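Local coordinates for AlyGC (Glaciecola chathamensis, PDB 5GKD), which probably cleaves the polysaccharide alginate by beta-elimination, as a polysaccharide lyase of family 6 with a bound calcium ion, at residues A[30-36]-A[59-65]; A[78-84]-A[109-115]. One frame throughout, in Å; residues are numbered along the deposited sequence.

Interaction 1: A[30-36]-A[59-65]; sequences TWRDFEV and FLTGQSN
W31 and T61 hold the two strands in parallel register: W31 N donates to F59 O (2.8 Å), and W31 O accepts from T61 N. Past R32 the register slips by one residue, and pairing resumes with N65 N on F34 O and V36 N on N65 O, the latter from above the carbonyl plane.

Side chains bridge the corner between these two runs. S64 OG accepts from F34 N (2.8 Å) and donates to T61 O at 2.7 Å. That carbonyl oxygen is gripped twice, D33 N reaching it from the other face. D33 turns its carboxylate back with CG anti to the carbonyl carbon (chi1 -57°), and OD1 takes the Q63 N-H on its anti lone pair at 2.9 Å. One water links R32 NH2 (weakly), D33 OD1 and Q63 OE1.

The R32 chain crosses the T61 side chain at about a right angle and lays one face of its guanidinium over G62 CA, 3.6 Å from R32 CZ. G62 has a positive phi, which favours glycine. E35 CB lies against N65 OD1, while E35 OE2 forms a salt bridge with K475 of the second subunit.

Apolar contacts gather on the side of W31 and L60. V36 CG2 sits over the centre of the F34 ring and touches L60 CD2 at 3.7 Å, beneath helix 8-17, where W31 and F34 meet P8. Stacked parallel strands that turn the same corner in successive coils are the hallmark of the right-handed parallel beta-helix of the pectate-lyase-like clan, seen here near its N-terminal cap.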
ATOM      1  N   THR A  30     -12.064  26.162 -18.568  1.00 22.17           N
ATOM      2  CA  THR A  30     -11.587  24.892 -18.042  1.00 22.02           C
ATOM      3  C   THR A  30     -12.549  23.789 -18.477  1.00 21.49           C
ATOM      4  O   THR A  30     -13.725  23.805 -18.113  1.00 24.63           O
ATOM      5  CB  THR A  30     -11.459  24.965 -16.519  1.00 25.77           C
ATOM      6  OG1 THR A  30     -10.485  25.963 -16.170  1.00 23.02           O
ATOM      7  CG2 THR A  30     -11.048  23.627 -15.940  1.00 23.74           C
ATOM      8  N   TRP A  31     -12.053  22.855 -19.278  1.00 22.27           N
ATOM      9  CA  TRP A  31     -12.834  21.717 -19.754  1.00 23.03           C
ATOM     10  C   TRP A  31     -12.422  20.511 -18.931  1.00 22.09           C
ATOM     11  O   TRP A  31     -11.335  19.966 -19.138  1.00 22.65           O
ATOM     12  CB  TRP A  31     -12.596  21.452 -21.238  1.00 20.23           C
ATOM     13  CG  TRP A  31     -12.904  22.599 -22.110  1.00 17.38           C
ATOM     14  CD1 TRP A  31     -12.308  23.818 -22.101  1.00 16.98           C
ATOM     15  CD2 TRP A  31     -13.890  22.639 -23.136  1.00 18.07           C
ATOM     16  NE1 TRP A  31     -12.866  24.620 -23.048  1.00 17.81           N
ATOM     17  CE2 TRP A  31     -13.838  23.918 -23.708  1.00 16.81           C
ATOM     18  CE3 TRP A  31     -14.813  21.708 -23.633  1.00 19.42           C
ATOM     19  CZ2 TRP A  31     -14.666  24.301 -24.755  1.00 16.34           C
ATOM     20  CZ3 TRP A  31     -15.641  22.088 -24.680  1.00 21.33           C
ATOM     21  CH2 TRP A  31     -15.566  23.376 -25.224  1.00 17.24           C
ATOM     22  N   ARG A  32     -13.281  20.089 -18.010  1.00 19.86           N
ATOM     23  CA  ARG A  32     -12.945  19.011 -17.096  1.00 22.77           C
ATOM     24  C   ARG A  32     -13.475  17.685 -17.627  1.00 23.31           C
ATOM     25  O   ARG A  32     -14.564  17.624 -18.197  1.00 25.04           O
ATOM     26  CB  ARG A  32     -13.493  19.290 -15.691  1.00 25.99           C
ATOM     27  CG  ARG A  32     -13.057  18.258 -14.648  1.00 26.93           C
ATOM     28  CD  ARG A  32     -12.616  18.853 -13.312  1.00 26.90           C
ATOM     29  NE  ARG A  32     -12.107  17.794 -12.436  1.00 36.95           N
ATOM     30  CZ  ARG A  32     -10.866  17.704 -11.937  1.00 32.86           C
ATOM     31  NH1 ARG A  32      -9.936  18.635 -12.181  1.00 26.27           N
ATOM     32  NH2 ARG A  32     -10.555  16.661 -11.175  1.00 24.53           N
ATOM     33  N   ASP A  33     -12.684  16.627 -17.461  1.00 22.00           N
ATOM     34  CA  ASP A  33     -13.089  15.280 -17.862  1.00 20.20           C
ATOM     35  C   ASP A  33     -13.513  15.233 -19.329  1.00 21.23           C
ATOM     36  O   ASP A  33     -14.523  14.630 -19.679  1.00 22.70           O
ATOM     37  CB  ASP A  33     -14.223  14.759 -16.970  1.00 24.13           C
ATOM     38  CG  ASP A  33     -13.863  14.750 -15.488  1.00 25.74           C
ATOM     39  OD1 ASP A  33     -12.672  14.653 -15.132  1.00 22.07           O
ATOM     40  OD2 ASP A  33     -14.795  14.829 -14.672  1.00 30.12           O
ATOM     41  N   PHE A  34     -12.738  15.880 -20.195  1.00 22.22           N
ATOM     42  CA  PHE A  34     -13.042  15.976 -21.619  1.00 18.12           C
ATOM     43  C   PHE A  34     -12.128  15.021 -22.387  1.00 21.29           C
ATOM     44  O   PHE A  34     -10.968  15.341 -22.645  1.00 18.89           O
ATOM     45  CB  PHE A  34     -12.866  17.413 -22.102  1.00 19.45           C
ATOM     46  CG  PHE A  34     -13.420  17.671 -23.482  1.00 21.64           C
ATOM     47  CD1 PHE A  34     -14.266  16.756 -24.094  1.00 17.92           C
ATOM     48  CD2 PHE A  34     -13.094  18.826 -24.166  1.00 18.52           C
ATOM     49  CE1 PHE A  34     -14.778  17.002 -25.347  1.00 17.21           C
ATOM     50  CE2 PHE A  34     -13.603  19.060 -25.435  1.00 18.44           C
ATOM     51  CZ  PHE A  34     -14.443  18.149 -26.018  1.00 15.65           C
ATOM     52  N   GLU A  35     -12.670  13.865 -22.777  1.00 19.53           N
ATOM     53  CA  GLU A  35     -11.972  12.905 -23.635  1.00 19.61           C
ATOM     54  C   GLU A  35     -12.232  13.285 -25.088  1.00 20.35           C
ATOM     55  O   GLU A  35     -13.279  12.962 -25.646  1.00 18.40           O
ATOM     56  CB  GLU A  35     -12.433  11.481 -23.346  1.00 19.84           C
ATOM     57  CG  GLU A  35     -12.041  10.977 -21.980  1.00 21.95           C
ATOM     58  CD  GLU A  35     -12.502   9.551 -21.708  1.00 26.15           C
ATOM     59  OE1 GLU A  35     -11.927   8.603 -22.289  1.00 32.31           O
ATOM     60  OE2 GLU A  35     -13.422   9.381 -20.894  1.00 28.69           O
ATOM     61  N   VAL A  36     -11.274  13.970 -25.706  1.00 21.92           N
ATOM     62  CA  VAL A  36     -11.440  14.538 -27.036  1.00 18.98           C
ATOM     63  C   VAL A  36     -11.109  13.474 -28.071  1.00 21.48           C
ATOM     64  O   VAL A  36     -10.009  12.922 -28.066  1.00 22.43           O
ATOM     65  CB  VAL A  36     -10.548  15.772 -27.230  1.00 21.19           C
ATOM     66  CG1 VAL A  36     -10.699  16.320 -28.641  1.00 18.83           C
ATOM     67  CG2 VAL A  36     -10.856  16.834 -26.175  1.00 18.41           C
ATOM     68  N   PHE A  59      -7.886  25.052 -20.861  1.00 20.35           N
ATOM     69  CA  PHE A  59      -7.331  23.999 -20.035  1.00 19.18           C
ATOM     70  C   PHE A  59      -8.191  22.762 -20.163  1.00 18.92           C
ATOM     71  O   PHE A  59      -9.420  22.854 -20.115  1.00 24.03           O
ATOM     72  CB  PHE A  59      -7.270  24.442 -18.571  1.00 20.48           C
ATOM     73  CG  PHE A  59      -6.506  25.699 -18.366  1.00 21.63           C
ATOM     74  CD1 PHE A  59      -5.122  25.683 -18.350  1.00 20.71           C
ATOM     75  CD2 PHE A  59      -7.164  26.906 -18.202  1.00 24.16           C
ATOM     76  CE1 PHE A  59      -4.409  26.839 -18.161  1.00 23.61           C
ATOM     77  CE2 PHE A  59      -6.446  28.073 -18.019  1.00 25.55           C
ATOM     78  CZ  PHE A  59      -5.065  28.036 -17.999  1.00 25.48           C
ATOM     79  N   LEU A  60      -7.549  21.620 -20.319  1.00 19.80           N
ATOM     80  CA  LEU A  60      -8.213  20.329 -20.281  1.00 18.21           C
ATOM     81  C   LEU A  60      -7.738  19.632 -19.017  1.00 20.40           C
ATOM     82  O   LEU A  60      -6.556  19.295 -18.899  1.00 16.64           O
ATOM     83  CB  LEU A  60      -7.920  19.504 -21.528  1.00 15.72           C
ATOM     84  CG  LEU A  60      -8.906  19.763 -22.666  1.00 20.42           C
ATOM     85  CD1 LEU A  60      -8.702  21.141 -23.218  1.00 19.82           C
ATOM     86  CD2 LEU A  60      -8.809  18.733 -23.763  1.00 19.40           C
ATOM     87  N   THR A  61      -8.659  19.416 -18.081  1.00 17.23           N
ATOM     88  CA  THR A  61      -8.324  19.005 -16.726  1.00 18.24           C
ATOM     89  C   THR A  61      -9.075  17.728 -16.352  1.00 18.75           C
ATOM     90  O   THR A  61      -9.906  17.212 -17.103  1.00 20.13           O
ATOM     91  CB  THR A  61      -8.639  20.113 -15.709  1.00 21.87           C
ATOM     92  OG1 THR A  61     -10.063  20.305 -15.611  1.00 21.62           O
ATOM     93  CG2 THR A  61      -7.972  21.416 -16.111  1.00 18.34           C
ATOM     94  N   GLY A  62      -8.769  17.217 -15.171  1.00 18.15           N
ATOM     95  CA  GLY A  62      -9.377  15.970 -14.744  1.00 21.43           C
ATOM     96  C   GLY A  62      -8.985  14.844 -15.673  1.00 20.58           C
ATOM     97  O   GLY A  62      -7.856  14.781 -16.168  1.00 18.39           O
ATOM     98  N   GLN A  63      -9.937  13.951 -15.937  1.00 21.94           N
ATOM     99  CA  GLN A  63      -9.675  12.780 -16.778  1.00 22.22           C
ATOM    100  C   GLN A  63      -9.982  13.124 -18.232  1.00 20.31           C
ATOM    101  O   GLN A  63     -10.915  12.619 -18.843  1.00 23.00           O
ATOM    102  CB  GLN A  63     -10.458  11.570 -16.286  1.00 19.73           C
ATOM    103  CG  GLN A  63      -9.766  10.863 -15.131  1.00 23.31           C
ATOM    104  CD  GLN A  63      -9.542  11.806 -13.956  1.00 25.56           C
ATOM    105  OE1 GLN A  63     -10.477  12.117 -13.216  1.00 30.44           O
ATOM    106  NE2 GLN A  63      -8.324  12.306 -13.814  1.00 24.58           N
ATOM    107  N   SER A  64      -9.154  14.023 -18.769  1.00 20.44           N
ATOM    108  CA  SER A  64      -9.191  14.472 -20.151  1.00 18.28           C
ATOM    109  C   SER A  64      -8.078  13.796 -20.932  1.00 19.30           C
ATOM    110  O   SER A  64      -7.072  13.366 -20.366  1.00 18.80           O
ATOM    111  CB  SER A  64      -9.017  15.988 -20.245  1.00 16.85           C
ATOM    112  OG  SER A  64     -10.105  16.689 -19.708  1.00 19.87           O
ATOM    113  N   ASN A  65      -8.267  13.713 -22.244  1.00 17.28           N
ATOM    114  CA  ASN A  65      -7.231  13.197 -23.130  1.00 19.95           C
ATOM    115  C   ASN A  65      -7.592  13.612 -24.553  1.00 18.51           C
ATOM    116  O   ASN A  65      -8.579  14.313 -24.779  1.00 20.05           O
ATOM    117  CB  ASN A  65      -7.057  11.680 -22.970  1.00 21.66           C
ATOM    118  CG  ASN A  65      -8.297  10.880 -23.380  1.00 21.53           C
ATOM    119  OD1 ASN A  65      -9.158  11.363 -24.102  1.00 21.47           O
ATOM    120  ND2 ASN A  65      -8.374   9.641 -22.912  1.00 20.16           N
TER
HETATM  121  O   HOH W   1     -11.784  14.492 -12.647  1.00 27.18           O
HETATM  122  O   HOH W   2     -10.059  21.463 -13.001  1.00 30.42           O
HETATM  123  O   HOH W   3     -13.363  11.465 -18.362  1.00 28.63           O
HETATM  124  O   HOH W   4     -10.651   8.016 -24.498  1.00 31.80           O
HETATM  125  O   HOH W   5     -10.368  10.637 -26.493  1.00 18.37           O

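Interaction 2: A[78-84]-A[109-115]; sequences LVFKDGY and VVIDNFS
Two successive coils of the N-terminal parallel beta-helix meet where strand 78-81 lies beside strand 109-112 and both segments then turn a corner. Their axes are 4.7 Å apart and nearly parallel, joined by three backbone bonds: V110 N to L78 O, F80 N to V110 O (2.8 Å) and D112 N to F80 O. Apolar residues stack from coil to coil: V79 lies beside V110, both meeting W426, and on the other face F80 lies beside I111, with CD1 of the phenylalanine 4.1 Å from CG1 of the isoleucine; V90 touches this second pair.

At the corner F114 inserts its ring into the preceding coil, CG being anti to the backbone N (chi1 -153°). F80 CB stands over the centre of one face, 3.9 Å from the ring centroid in a CH-pi contact, and the F80 ring turns its edge to the same face, planes at 77°. Against the opposite face lie the G83 carbonyl carbon and Y84 N, the latter 3.4 Å from F114 CZ. With an alanine here, the F80 ring is likely to lose its edge-to-face mate, a gap opening between F80 and the G83-Y84 backbone.

Waters bridge the two backbones at the turn. One accepts from D82 N and donates to D112 O, while another donates to both G83 O (2.9 Å) and S115 O (3.0 Å).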
ATOM      1  N   LEU A  78      -3.591  24.135 -26.594  1.00 15.58           N
ATOM      2  CA  LEU A  78      -4.259  23.533 -25.448  1.00 17.86           C
ATOM      3  C   LEU A  78      -3.255  23.316 -24.324  1.00 17.46           C
ATOM      4  O   LEU A  78      -2.055  23.135 -24.564  1.00 20.11           O
ATOM      5  CB  LEU A  78      -4.906  22.182 -25.820  1.00 18.04           C
ATOM      6  CG  LEU A  78      -5.780  22.131 -27.080  1.00 17.05           C
ATOM      7  CD1 LEU A  78      -6.250  20.713 -27.364  1.00 12.91           C
ATOM      8  CD2 LEU A  78      -6.957  23.096 -26.928  1.00 18.51           C
ATOM      9  N   VAL A  79      -3.760  23.311 -23.099  1.00 18.21           N
ATOM     10  CA  VAL A  79      -2.977  23.019 -21.905  1.00 15.88           C
ATOM     11  C   VAL A  79      -3.668  21.882 -21.160  1.00 19.46           C
ATOM     12  O   VAL A  79      -4.822  22.030 -20.736  1.00 17.82           O
ATOM     13  CB  VAL A  79      -2.838  24.241 -20.987  1.00 18.14           C
ATOM     14  CG1 VAL A  79      -2.029  23.873 -19.734  1.00 15.53           C
ATOM     15  CG2 VAL A  79      -2.185  25.410 -21.725  1.00 18.23           C
ATOM     16  N   PHE A  80      -2.972  20.752 -21.002  1.00 18.63           N
ATOM     17  CA  PHE A  80      -3.406  19.701 -20.089  1.00 16.05           C
ATOM     18  C   PHE A  80      -2.709  19.912 -18.749  1.00 18.24           C
ATOM     19  O   PHE A  80      -1.479  19.979 -18.686  1.00 18.57           O
ATOM     20  CB  PHE A  80      -3.107  18.297 -20.618  1.00 15.65           C
ATOM     21  CG  PHE A  80      -3.794  17.953 -21.908  1.00 15.82           C
ATOM     22  CD1 PHE A  80      -3.329  18.458 -23.122  1.00 18.11           C
ATOM     23  CD2 PHE A  80      -4.872  17.098 -21.919  1.00 16.67           C
ATOM     24  CE1 PHE A  80      -3.966  18.152 -24.315  1.00 15.03           C
ATOM     25  CE2 PHE A  80      -5.508  16.774 -23.109  1.00 19.01           C
ATOM     26  CZ  PHE A  80      -5.052  17.298 -24.304  1.00 17.34           C
ATOM     27  N   LYS A  81      -3.500  20.017 -17.686  1.00 18.64           N
ATOM     28  CA  LYS A  81      -3.000  20.198 -16.329  1.00 19.53           C
ATOM     29  C   LYS A  81      -4.111  19.786 -15.379  1.00 18.51           C
ATOM     30  O   LYS A  81      -5.254  19.592 -15.792  1.00 18.18           O
ATOM     31  CB  LYS A  81      -2.573  21.649 -16.074  1.00 19.76           C
ATOM     32  CG  LYS A  81      -3.752  22.607 -15.937  1.00 20.96           C
ATOM     33  CD  LYS A  81      -3.296  24.005 -15.543  1.00 24.00           C
ATOM     34  CE  LYS A  81      -4.482  24.837 -15.091  1.00 28.49           C
ATOM     35  NZ  LYS A  81      -4.112  26.241 -14.739  1.00 35.55           N
ATOM     36  N   ASP A  82      -3.764  19.676 -14.096  1.00 22.46           N
ATOM     37  CA  ASP A  82      -4.717  19.344 -13.026  1.00 19.15           C
ATOM     38  C   ASP A  82      -5.539  18.110 -13.374  1.00 18.43           C
ATOM     39  O   ASP A  82      -6.765  18.112 -13.284  1.00 19.57           O
ATOM     40  CB  ASP A  82      -5.644  20.521 -12.716  1.00 20.20           C
ATOM     41  CG  ASP A  82      -4.895  21.761 -12.266  1.00 23.39           C
ATOM     42  OD1 ASP A  82      -3.803  21.641 -11.681  1.00 28.15           O
ATOM     43  OD2 ASP A  82      -5.411  22.866 -12.494  1.00 27.80           O
ATOM     44  N   GLY A  83      -4.859  17.048 -13.788  1.00 18.20           N
ATOM     45  CA  GLY A  83      -5.554  15.810 -14.078  1.00 19.16           C
ATOM     46  C   GLY A  83      -4.615  14.733 -14.570  1.00 21.53           C
ATOM     47  O   GLY A  83      -3.410  14.770 -14.307  1.00 18.47           O
ATOM     48  N   TYR A  84      -5.188  13.754 -15.267  1.00 20.10           N
ATOM     49  CA  TYR A  84      -4.427  12.637 -15.807  1.00 17.53           C
ATOM     50  C   TYR A  84      -5.352  11.810 -16.688  1.00 19.60           C
ATOM     51  O   TYR A  84      -6.561  11.750 -16.453  1.00 19.82           O
ATOM     52  CB  TYR A  84      -3.798  11.775 -14.702  1.00 17.61           C
ATOM     53  CG  TYR A  84      -4.780  11.260 -13.665  1.00 18.95           C
ATOM     54  CD1 TYR A  84      -5.149  12.041 -12.583  1.00 19.68           C
ATOM     55  CD2 TYR A  84      -5.326   9.995 -13.764  1.00 19.94           C
ATOM     56  CE1 TYR A  84      -6.028  11.574 -11.640  1.00 23.10           C
ATOM     57  CE2 TYR A  84      -6.213   9.525 -12.825  1.00 22.32           C
ATOM     58  CZ  TYR A  84      -6.559  10.325 -11.765  1.00 23.09           C
ATOM     59  OH  TYR A  84      -7.437   9.869 -10.826  1.00 28.15           O
ATOM     60  N   VAL A 109       1.017  22.615 -27.814  1.00 21.27           N
ATOM     61  CA  VAL A 109       0.232  22.191 -26.671  1.00 18.85           C
ATOM     62  C   VAL A 109       1.155  21.848 -25.510  1.00 19.28           C
ATOM     63  O   VAL A 109       2.273  21.347 -25.675  1.00 17.11           O
ATOM     64  CB  VAL A 109      -0.769  21.047 -26.966  1.00 20.91           C
ATOM     65  CG1 VAL A 109      -0.973  20.815 -28.431  1.00 18.23           C
ATOM     66  CG2 VAL A 109      -0.478  19.785 -26.183  1.00 19.26           C
ATOM     67  N   VAL A 110       0.663  22.170 -24.319  1.00 17.71           N
ATOM     68  CA  VAL A 110       1.369  22.009 -23.064  1.00 15.22           C
ATOM     69  C   VAL A 110       0.765  20.819 -22.334  1.00 17.49           C
ATOM     70  O   VAL A 110      -0.462  20.694 -22.250  1.00 16.65           O
ATOM     71  CB  VAL A 110       1.251  23.277 -22.199  1.00 14.91           C
ATOM     72  CG1 VAL A 110       1.874  23.057 -20.843  1.00 14.12           C
ATOM     73  CG2 VAL A 110       1.849  24.489 -22.899  1.00 14.55           C
ATOM     74  N   ILE A 111       1.615  19.959 -21.789  1.00 15.47           N
ATOM     75  CA  ILE A 111       1.209  19.008 -20.768  1.00 16.78           C
ATOM     76  C   ILE A 111       2.075  19.269 -19.548  1.00 18.72           C
ATOM     77  O   ILE A 111       3.300  19.108 -19.606  1.00 17.06           O
ATOM     78  CB  ILE A 111       1.343  17.553 -21.231  1.00 18.69           C
ATOM     79  CG1 ILE A 111       0.570  17.337 -22.539  1.00 14.61           C
ATOM     80  CG2 ILE A 111       0.877  16.627 -20.102  1.00 16.50           C
ATOM     81  CD1 ILE A 111       0.603  15.903 -23.059  1.00 15.01           C
ATOM     82  N   ASP A 112       1.442  19.662 -18.446  1.00 19.11           N
ATOM     83  CA  ASP A 112       2.136  20.179 -17.268  1.00 16.20           C
ATOM     84  C   ASP A 112       1.686  19.379 -16.052  1.00 18.15           C
ATOM     85  O   ASP A 112       0.581  19.584 -15.532  1.00 18.24           O
ATOM     86  CB  ASP A 112       1.843  21.668 -17.093  1.00 18.40           C
ATOM     87  CG  ASP A 112       2.585  22.279 -15.937  1.00 18.93           C
ATOM     88  OD1 ASP A 112       3.238  21.546 -15.180  1.00 22.91           O
ATOM     89  OD2 ASP A 112       2.506  23.508 -15.771  1.00 24.87           O
ATOM     90  N   ASN A 113       2.537  18.461 -15.614  1.00 16.33           N
ATOM     91  CA  ASN A 113       2.311  17.711 -14.387  1.00 17.75           C
ATOM     92  C   ASN A 113       0.948  17.023 -14.378  1.00 19.61           C
ATOM     93  O   ASN A 113       0.280  16.938 -13.349  1.00 20.86           O
ATOM     94  CB  ASN A 113       2.479  18.618 -13.165  1.00 19.41           C
ATOM     95  CG  ASN A 113       3.928  18.747 -12.765  1.00 21.83           C
ATOM     96  OD1 ASN A 113       4.443  17.922 -12.017  1.00 20.39           O
ATOM     97  ND2 ASN A 113       4.607  19.749 -13.309  1.00 18.34           N
ATOM     98  N   PHE A 114       0.558  16.503 -15.537  1.00 18.20           N
ATOM     99  CA  PHE A 114      -0.672  15.736 -15.763  1.00 17.02           C
ATOM    100  C   PHE A 114      -0.483  14.262 -15.399  1.00 18.84           C
ATOM    101  O   PHE A 114      -0.769  13.362 -16.197  1.00 18.67           O
ATOM    102  CB  PHE A 114      -1.063  15.893 -17.230  1.00 15.80           C
ATOM    103  CG  PHE A 114      -2.521  15.751 -17.516  1.00 18.16           C
ATOM    104  CD1 PHE A 114      -3.417  16.723 -17.098  1.00 18.34           C
ATOM    105  CD2 PHE A 114      -2.984  14.701 -18.282  1.00 15.42           C
ATOM    106  CE1 PHE A 114      -4.761  16.619 -17.408  1.00 19.21           C
ATOM    107  CE2 PHE A 114      -4.330  14.587 -18.607  1.00 20.49           C
ATOM    108  CZ  PHE A 114      -5.225  15.544 -18.157  1.00 20.57           C
ATOM    109  N   SER A 115       0.022  14.000 -14.196  1.00 17.45           N
ATOM    110  CA  SER A 115       0.510  12.675 -13.840  1.00 19.98           C
ATOM    111  C   SER A 115      -0.549  11.853 -13.131  1.00 20.99           C
ATOM    112  O   SER A 115      -1.306  12.370 -12.309  1.00 21.91           O
ATOM    113  CB  SER A 115       1.734  12.760 -12.923  1.00 20.91           C
ATOM    114  OG  SER A 115       2.805  13.354 -13.585  1.00 20.18           O
TER
HETATM  115  O   HOH W   6      -0.957  19.904 -13.186  1.00 21.51           O
HETATM  116  O   HOH W   7      -2.394  15.044 -11.635  1.00 27.14           O
HETATM  117  O   HOH W   8      -2.290  17.089 -11.847  1.00 36.66           O

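From the N terminus the chain passes helix 8-17 and runs through 30-36; interaction 1 closes its loop when 59-65 returns one coil later. Interaction 2 opens only after that, with 78-84, and closes at 109-115, so the two follow in series, neither nesting nor crossing. They are neighbours in space, with centres about 9 Å apart, because strands 58-62 and 73-81 pair directly: L60 N lies 2.8 Å from V79 O and G62 N 2.9 Å from D82 O, both probable hydrogen bonds. G62 O also packs on F114 CZ. Together they join consecutive coils at the N-terminal end of the first beta-helix.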